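Long-range contacts in DNA repair and telomere maintenance protein nbs1 (Schizosaccharomyces pombe, PDB 3I0N), which serves as the adaptor subunit of the MRN complex in DNA double-strand break repair and telomere maintenance, its FHA and BRCT domains recognising phosphorylated proteins: residues Ile118-Pro123 with His150-Arg155; Ser159-Gly164 with Asp213-Ser218; His242-Leu247 with Leu292-Leu297. All blocks are in the same frame, centred on the assembly; numbering follows the deposited sequence.

Overall arrangement
The three contacts run in series along the chain and step from the first BRCT repeat into the second. Interaction 1 joins two neighbouring strands of the parallel sheet of the first repeat, and interaction 3 packs two helices of the second; both are buried, yet the former combines backbone hydrogen bonds with apolar contacts and a carboxylate bond at its partly exposed end, whereas the latter is entirely aliphatic. Interaction 2, partly buried, sets the lead-in to helix 163-169 against a loop of the chain that connects the repeats. It touches both others, meeting interaction 1 at Asp121 and Thr162, while Val163 packs on Leu243 and Ile294. Interactions 1 and 3 stay apart, about 9 Å between nearest atoms.

Interaction 1. Residues Ile118-Pro123 with His150-Arg155; sequences IQFDNP and HFVMNR
Gln119 and Phe151 pair at the middle of a parallel strand contact in the four-stranded sheet of the first BRCT repeat. Gln119 N gives a 2.9 Å hydrogen bond to His150 O, and Val152 N returns a nearly straight one (173°) to Gln119 O. Packing is tight on the face holding Ile118, Phe120 and Val152: Val152 CG2 presses unusually close on Ile118 CG2, at 3.3 Å, and sits over one face of the Phe120 ring, 3.9 Å from its centroid. Leu181 of helix 178-186 touches all three. On the other face, Phe151 CG lies anti to the backbone N (chi1 179°), carrying the ring obliquely across the Gln119 side chain, whose CD lies at its edge, with Phe151 CZ 3.7 Å from Asp121 CA; the ring also packs on Thr165 and Ala168 of helix 163-169. Replacing Phe151 with an alanine would probably open a gap between Gln119, Asp121 and that helix. Looser and wetter is the partly exposed end beyond the strands, where Asp121 N makes only a weak bond to Val152 O. There Asp121 OD2 accepts from Thr162 OG1 and, through its anti lone pair, from Asn154 N at 3.2 Å; a water bonded to Asn154 O reaches OD2 weakly.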
# COMPACT_ATOMS: atom_id res chain seq x y z
N ILE A 118 2.15 3.46 -1.33
CA ILE A 118 1.83 2.29 -2.13
C ILE A 118 3.00 1.33 -2.31
O ILE A 118 4.07 1.70 -2.84
CB ILE A 118 1.19 2.69 -3.46
CG1 ILE A 118 -0.14 3.42 -3.20
CG2 ILE A 118 0.95 1.46 -4.32
CD1 ILE A 118 -0.80 4.02 -4.44
N GLN A 119 2.78 0.10 -1.86
CA GLN A 119 3.74 -0.97 -2.04
C GLN A 119 3.43 -1.75 -3.33
O GLN A 119 2.27 -2.04 -3.63
CB GLN A 119 3.76 -1.90 -0.82
CG GLN A 119 4.79 -3.05 -0.93
CD GLN A 119 4.97 -3.82 0.37
OE1 GLN A 119 4.17 -3.70 1.30
NE2 GLN A 119 6.03 -4.60 0.45
N PHE A 120 4.48 -2.07 -4.08
CA PHE A 120 4.33 -2.84 -5.31
C PHE A 120 4.81 -4.28 -5.14
O PHE A 120 5.72 -4.55 -4.36
CB PHE A 120 5.06 -2.14 -6.46
CG PHE A 120 4.32 -0.95 -7.01
CD1 PHE A 120 4.30 0.26 -6.30
CD2 PHE A 120 3.63 -1.03 -8.21
CE1 PHE A 120 3.59 1.36 -6.80
CE2 PHE A 120 2.94 0.06 -8.71
CZ PHE A 120 2.91 1.26 -8.00
N ASP A 121 4.18 -5.20 -5.86
CA ASP A 121 4.48 -6.63 -5.79
C ASP A 121 5.86 -6.94 -6.39
O ASP A 121 6.57 -7.84 -5.91
CB ASP A 121 3.38 -7.39 -6.54
CG ASP A 121 3.25 -8.85 -6.11
OD1 ASP A 121 4.07 -9.38 -5.33
OD2 ASP A 121 2.28 -9.49 -6.59
N ASN A 122 6.24 -6.20 -7.44
CA ASN A 122 7.49 -6.42 -8.14
C ASN A 122 8.13 -5.15 -8.74
O ASN A 122 7.46 -4.12 -8.87
CB ASN A 122 7.36 -7.57 -9.17
CG ASN A 122 6.36 -7.27 -10.28
OD1 ASN A 122 5.36 -7.97 -10.42
ND2 ASN A 122 6.64 -6.24 -11.08
N PRO A 123 9.44 -5.21 -9.06
CA PRO A 123 10.21 -4.05 -9.57
C PRO A 123 9.74 -3.56 -10.93
O PRO A 123 9.88 -2.37 -11.23
CB PRO A 123 11.64 -4.58 -9.69
CG PRO A 123 11.68 -5.84 -8.89
CD PRO A 123 10.29 -6.40 -8.89
N HIS A 150 -1.66 0.79 0.87
CA HIS A 150 -2.13 0.03 -0.27
C HIS A 150 -1.04 -0.85 -0.86
O HIS A 150 0.15 -0.49 -0.86
CB HIS A 150 -2.70 0.96 -1.34
CG HIS A 150 -3.82 1.83 -0.84
ND1 HIS A 150 -3.59 3.01 -0.17
CD2 HIS A 150 -5.16 1.66 -0.87
CE1 HIS A 150 -4.75 3.54 0.18
NE2 HIS A 150 -5.72 2.74 -0.23
N PHE A 151 -1.44 -2.00 -1.37
CA PHE A 151 -0.53 -2.94 -1.99
C PHE A 151 -1.02 -3.19 -3.41
O PHE A 151 -2.18 -3.52 -3.59
CB PHE A 151 -0.47 -4.26 -1.19
CG PHE A 151 0.45 -5.29 -1.79
CD1 PHE A 151 1.78 -5.34 -1.42
CD2 PHE A 151 -0.02 -6.20 -2.74
CE1 PHE A 151 2.65 -6.30 -1.97
CE2 PHE A 151 0.82 -7.13 -3.30
CZ PHE A 151 2.16 -7.20 -2.91
N VAL A 152 -0.14 -3.00 -4.40
CA VAL A 152 -0.51 -3.27 -5.79
C VAL A 152 -0.14 -4.70 -6.14
O VAL A 152 1.03 -5.07 -6.11
CB VAL A 152 0.18 -2.30 -6.81
CG1 VAL A 152 -0.36 -2.55 -8.23
CG2 VAL A 152 -0.04 -0.86 -6.43
N MET A 153 -1.15 -5.51 -6.46
CA MET A 153 -0.93 -6.90 -6.85
C MET A 153 -0.58 -7.03 -8.33
O MET A 153 -1.03 -6.25 -9.17
CB MET A 153 -2.15 -7.77 -6.51
CG MET A 153 -3.41 -7.49 -7.33
SD MET A 153 -4.73 -8.67 -7.03
CE MET A 153 -4.17 -10.12 -7.93
N ASN A 154 0.25 -8.02 -8.63
CA ASN A 154 0.50 -8.42 -10.00
C ASN A 154 -0.75 -9.12 -10.52
O ASN A 154 -1.07 -10.23 -10.09
CB ASN A 154 1.72 -9.35 -10.04
CG ASN A 154 2.18 -9.68 -11.46
OD1 ASN A 154 1.87 -8.97 -12.41
ND2 ASN A 154 2.93 -10.77 -11.59
N ARG A 155 -1.47 -8.44 -11.41
CA ARG A 155 -2.68 -9.02 -12.02
C ARG A 155 -2.31 -9.61 -13.37
O ARG A 155 -2.71 -9.11 -14.43
CB ARG A 155 -3.83 -8.00 -12.13
CG ARG A 155 -3.54 -6.76 -12.98
CD ARG A 155 -4.78 -5.95 -13.26
NE ARG A 155 -5.59 -6.53 -14.33
CZ ARG A 155 -6.30 -5.84 -15.22
NH1 ARG A 155 -6.31 -4.51 -15.18
NH2 ARG A 155 -7.00 -6.47 -16.15
O HOH W 1 -0.41 -11.49 -7.44

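Interaction 2. Residues Ser159-Gly164 with Asp213-Ser218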
# COMPACT_ATOMS: atom_id res chain seq x y z
N SER A 159 -2.22 -16.91 -13.77
CA SER A 159 -1.57 -17.81 -12.81
C SER A 159 -1.91 -17.44 -11.35
O SER A 159 -2.50 -16.37 -11.10
CB SER A 159 -0.05 -17.81 -13.02
OG SER A 159 0.54 -18.98 -12.50
N SER A 160 -1.55 -18.32 -10.41
CA SER A 160 -1.72 -18.08 -8.97
C SER A 160 -1.19 -16.72 -8.52
O SER A 160 -0.22 -16.20 -9.08
CB SER A 160 -1.03 -19.20 -8.16
OG SER A 160 -0.86 -18.84 -6.79
N ILE A 161 -1.83 -16.13 -7.51
CA ILE A 161 -1.35 -14.87 -6.94
C ILE A 161 -0.02 -15.10 -6.21
O ILE A 161 0.27 -16.22 -5.78
CB ILE A 161 -2.39 -14.18 -6.01
CG1 ILE A 161 -2.76 -15.07 -4.82
CG2 ILE A 161 -3.61 -13.73 -6.81
CD1 ILE A 161 -3.48 -14.34 -3.67
N THR A 162 0.78 -14.04 -6.10
CA THR A 162 2.11 -14.11 -5.49
C THR A 162 2.03 -14.23 -3.96
O THR A 162 1.01 -13.90 -3.36
CB THR A 162 2.98 -12.89 -5.85
OG1 THR A 162 2.42 -11.70 -5.25
CG2 THR A 162 3.07 -12.72 -7.37
N VAL A 163 3.13 -14.69 -3.36
CA VAL A 163 3.26 -14.77 -1.91
C VAL A 163 3.12 -13.39 -1.27
O VAL A 163 2.57 -13.28 -0.17
CB VAL A 163 4.60 -15.44 -1.47
CG1 VAL A 163 4.67 -15.55 0.05
CG2 VAL A 163 4.73 -16.82 -2.10
N GLY A 164 3.58 -12.35 -1.96
CA GLY A 164 3.38 -10.96 -1.52
C GLY A 164 1.92 -10.52 -1.46
O GLY A 164 1.53 -9.77 -0.56
N ASP A 213 -11.55 -17.19 -6.96
CA ASP A 213 -11.11 -18.40 -6.26
C ASP A 213 -9.63 -18.38 -5.88
O ASP A 213 -9.08 -19.41 -5.46
CB ASP A 213 -11.48 -19.66 -7.06
CG ASP A 213 -10.92 -19.65 -8.48
OD1 ASP A 213 -11.40 -20.48 -9.29
OD2 ASP A 213 -10.02 -18.85 -8.80
N GLN A 214 -8.98 -17.23 -6.02
CA GLN A 214 -7.58 -17.08 -5.64
C GLN A 214 -7.50 -16.50 -4.23
O GLN A 214 -6.45 -16.55 -3.58
CB GLN A 214 -6.85 -16.18 -6.65
CG GLN A 214 -5.44 -16.65 -7.00
CD GLN A 214 -5.41 -17.63 -8.15
OE1 GLN A 214 -5.13 -17.26 -9.29
NE2 GLN A 214 -5.70 -18.89 -7.86
N PHE A 215 -8.62 -15.94 -3.79
CA PHE A 215 -8.74 -15.33 -2.47
C PHE A 215 -9.74 -16.08 -1.61
O PHE A 215 -10.85 -16.39 -2.07
CB PHE A 215 -9.14 -13.86 -2.59
CG PHE A 215 -8.05 -12.96 -3.13
CD1 PHE A 215 -7.14 -12.35 -2.27
CD2 PHE A 215 -7.94 -12.73 -4.50
CE1 PHE A 215 -6.14 -11.53 -2.76
CE2 PHE A 215 -6.93 -11.91 -5.00
CZ PHE A 215 -6.03 -11.30 -4.13
N PRO A 216 -9.36 -16.40 -0.36
CA PRO A 216 -10.29 -16.97 0.60
C PRO A 216 -11.41 -15.99 0.93
O PRO A 216 -11.29 -14.79 0.64
CB PRO A 216 -9.42 -17.21 1.84
CG PRO A 216 -8.03 -17.38 1.28
CD PRO A 216 -7.98 -16.39 0.16
N SER A 217 -12.49 -16.51 1.51
CA SER A 217 -13.67 -15.74 1.89
C SER A 217 -13.33 -14.49 2.69
O SER A 217 -13.89 -13.42 2.44
CB SER A 217 -14.64 -16.62 2.69
OG SER A 217 -15.34 -17.51 1.83
N SER A 218 -12.42 -14.63 3.66
CA SER A 218 -11.95 -13.50 4.45
C SER A 218 -10.50 -13.72 4.89
O SER A 218 -10.07 -14.87 5.04
CB SER A 218 -12.85 -13.29 5.68
OG SER A 218 -12.56 -14.22 6.71
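Ile161 meets Gln214 and Phe215 through two side-chain torsions: with chi1 at 60°, Ile161 CG1 stands between its own backbone N and carbonyl carbon, and Gln214 is bent at chi2 (88°). The first sends CD1 toward Phe215 while CG2 faces Gln214; the bend in the glutamine turns its amide end toward the backbone of Ser159 and Ser160. The two side chains slide past each other in opposite directions, and their closest carbons, Ile161 CG2 and Gln214 CG, are 3.5 Å apart. The aliphatic part of the glutamine thus serves as an apolar surface for the isoleucine. Beyond it, the amide carbon Gln214 CD comes to 3.8 Å from Ser160 CA.

At the other end of the isoleucine, CD1 rests over one face of the Phe215 ring, offset toward its rim. This CH-pi contact measures 4.2 Å from Ile161 CD1 to the ring centroid, and the methyl lies 21° off the ring normal. The same CD1 is 3.7 Å from Gln214 O, a carbonyl that accepts a hydrogen bond from Trp298 NE1. Ser160 OG bonds at 3.0 Å to the carbonyl oxygen Ile161 O, a local link to the residue that shares the packing about equally with Gln214.

Ile161 lies just before Thr162, the N-cap of helix 163-169, so the loop between helix 201-204 and strand 230-233 packs beside the start of that helix. Phe169 of the same helix meets the Phe215 ring edge-to-face, Met166 packs on Ile161, and Ser160 touches Glu295 of helix 294-297 in the second BRCT repeat.

Interaction 3. Residues His242-Leu247 with Leu292-Leu297; sequences HLLELL and LTIEQL
Helix 238-246 and the short helix 294-297 of the second BRCT repeat pack through aliphatic side chains, with Leu244 and Ile294 nearest in the backbone register, their CA atoms 8.9 Å apart. Leu244 presents both branches to the other helix. Its CD1 meets Ile294 CD1 at 3.8 Å, while CG and CD2 lie against a single methyl, Leu297 CD2, each at 4.1 Å. Leu247 CD1 reaches that same methyl more loosely, at 4.4 Å. The side chains of Leu244 and Leu297 meet at a slant.

Ile294 makes contact through both its branches. CG1 anti to the carbonyl carbon (chi1 -51°) and a bend at chi2 (-75°) bring CD1 to Leu244, while Ile294 CG2 meets Leu243 CD2 at 4.0 Å. Leu243 and Ile294 run past one another in opposite senses, and no hydrogen bond joins the segments.

In the BRCT fold, helices flank a four-stranded parallel sheet, and here Val272 and Met233 on two of its strands touch both Leu244 and Ile294. Met166 of helix 163-169, from the first repeat, packs against Leu243 and Ile294. The short helix begins with a capping box: Gln296 N donates to Thr293 OG1, and Thr293 N donates to Gln296 OE1 at 3.1 Å with an N-H...O angle of 163°.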
# COMPACT_ATOMS: atom_id res chain seq x y z
N HIS A 242 6.68 -14.92 7.17
CA HIS A 242 5.65 -14.11 7.83
C HIS A 242 4.23 -14.60 7.55
O HIS A 242 3.37 -14.57 8.43
CB HIS A 242 5.76 -12.64 7.41
CG HIS A 242 7.04 -11.98 7.81
ND1 HIS A 242 7.86 -12.45 8.82
CD2 HIS A 242 7.64 -10.85 7.35
CE1 HIS A 242 8.90 -11.66 8.95
NE2 HIS A 242 8.79 -10.67 8.08
N LEU A 243 3.98 -15.04 6.32
CA LEU A 243 2.66 -15.50 5.92
C LEU A 243 2.29 -16.78 6.66
O LEU A 243 1.18 -16.91 7.19
CB LEU A 243 2.61 -15.75 4.40
CG LEU A 243 1.39 -16.45 3.79
CD1 LEU A 243 0.23 -15.48 3.62
CD2 LEU A 243 1.75 -17.05 2.46
N LEU A 244 3.22 -17.73 6.69
CA LEU A 244 2.99 -19.00 7.36
C LEU A 244 2.83 -18.82 8.87
O LEU A 244 2.12 -19.58 9.52
CB LEU A 244 4.07 -20.03 6.98
CG LEU A 244 3.72 -20.85 5.72
CD1 LEU A 244 3.60 -20.02 4.44
CD2 LEU A 244 4.69 -21.99 5.51
N GLU A 245 3.48 -17.79 9.40
CA GLU A 245 3.33 -17.40 10.81
C GLU A 245 1.93 -16.87 11.12
O GLU A 245 1.38 -17.16 12.18
CB GLU A 245 4.38 -16.35 11.21
CG GLU A 245 5.74 -16.94 11.58
CD GLU A 245 6.82 -15.90 11.81
OE1 GLU A 245 6.57 -14.69 11.58
OE2 GLU A 245 7.93 -16.29 12.23
N LEU A 246 1.36 -16.10 10.19
CA LEU A 246 0.01 -15.56 10.35
C LEU A 246 -1.04 -16.66 10.28
O LEU A 246 -2.12 -16.52 10.84
CB LEU A 246 -0.29 -14.46 9.32
CG LEU A 246 0.29 -13.06 9.56
CD1 LEU A 246 -0.04 -12.15 8.39
CD2 LEU A 246 -0.17 -12.43 10.88
N LEU A 247 -0.72 -17.75 9.59
CA LEU A 247 -1.58 -18.93 9.58
C LEU A 247 -1.48 -19.69 10.90
O LEU A 247 -2.28 -20.59 11.16
CB LEU A 247 -1.26 -19.84 8.38
CG LEU A 247 -1.51 -19.24 6.98
CD1 LEU A 247 -0.86 -20.09 5.89
CD2 LEU A 247 -2.99 -19.07 6.69
N LEU A 292 4.87 -29.81 0.01
CA LEU A 292 4.12 -28.94 -0.90
C LEU A 292 4.70 -27.53 -1.05
O LEU A 292 5.57 -27.11 -0.29
CB LEU A 292 2.64 -28.85 -0.50
CG LEU A 292 2.14 -28.59 0.94
CD1 LEU A 292 2.99 -27.62 1.74
CD2 LEU A 292 0.71 -28.10 0.87
N THR A 293 4.20 -26.81 -2.05
CA THR A 293 4.61 -25.43 -2.28
C THR A 293 3.69 -24.46 -1.54
O THR A 293 2.66 -24.88 -1.00
CB THR A 293 4.63 -25.10 -3.80
OG1 THR A 293 3.31 -25.26 -4.34
CG2 THR A 293 5.58 -26.02 -4.54
N ILE A 294 4.07 -23.19 -1.50
CA ILE A 294 3.23 -22.12 -0.94
C ILE A 294 1.92 -22.01 -1.72
O ILE A 294 0.85 -21.82 -1.12
CB ILE A 294 3.93 -20.74 -0.95
CG1 ILE A 294 5.32 -20.82 -0.30
CG2 ILE A 294 3.08 -19.68 -0.19
CD1 ILE A 294 5.26 -20.93 1.20
N GLU A 295 2.02 -22.12 -3.04
CA GLU A 295 0.87 -22.07 -3.93
C GLU A 295 -0.14 -23.14 -3.53
O GLU A 295 -1.33 -22.85 -3.40
CB GLU A 295 1.29 -22.27 -5.39
CG GLU A 295 2.05 -21.09 -5.99
CD GLU A 295 3.49 -20.96 -5.49
OE1 GLU A 295 4.14 -22.00 -5.22
OE2 GLU A 295 3.98 -19.81 -5.37
N GLN A 296 0.35 -24.37 -3.35
CA GLN A 296 -0.50 -25.50 -2.97
C GLN A 296 -1.07 -25.34 -1.56
O GLN A 296 -2.24 -25.66 -1.34
CB GLN A 296 0.24 -26.83 -3.14
CG GLN A 296 0.64 -27.14 -4.58
CD GLN A 296 1.52 -28.37 -4.71
OE1 GLN A 296 2.45 -28.58 -3.93
NE2 GLN A 296 1.24 -29.19 -5.71
N LEU A 297 -0.26 -24.86 -0.63
CA LEU A 297 -0.74 -24.58 0.74
C LEU A 297 -1.84 -23.52 0.74
O LEU A 297 -2.84 -23.65 1.45
CB LEU A 297 0.41 -24.18 1.67
CG LEU A 297 0.02 -23.95 3.15
CD1 LEU A 297 -0.68 -25.17 3.78
CD2 LEU A 297 1.21 -23.54 4.00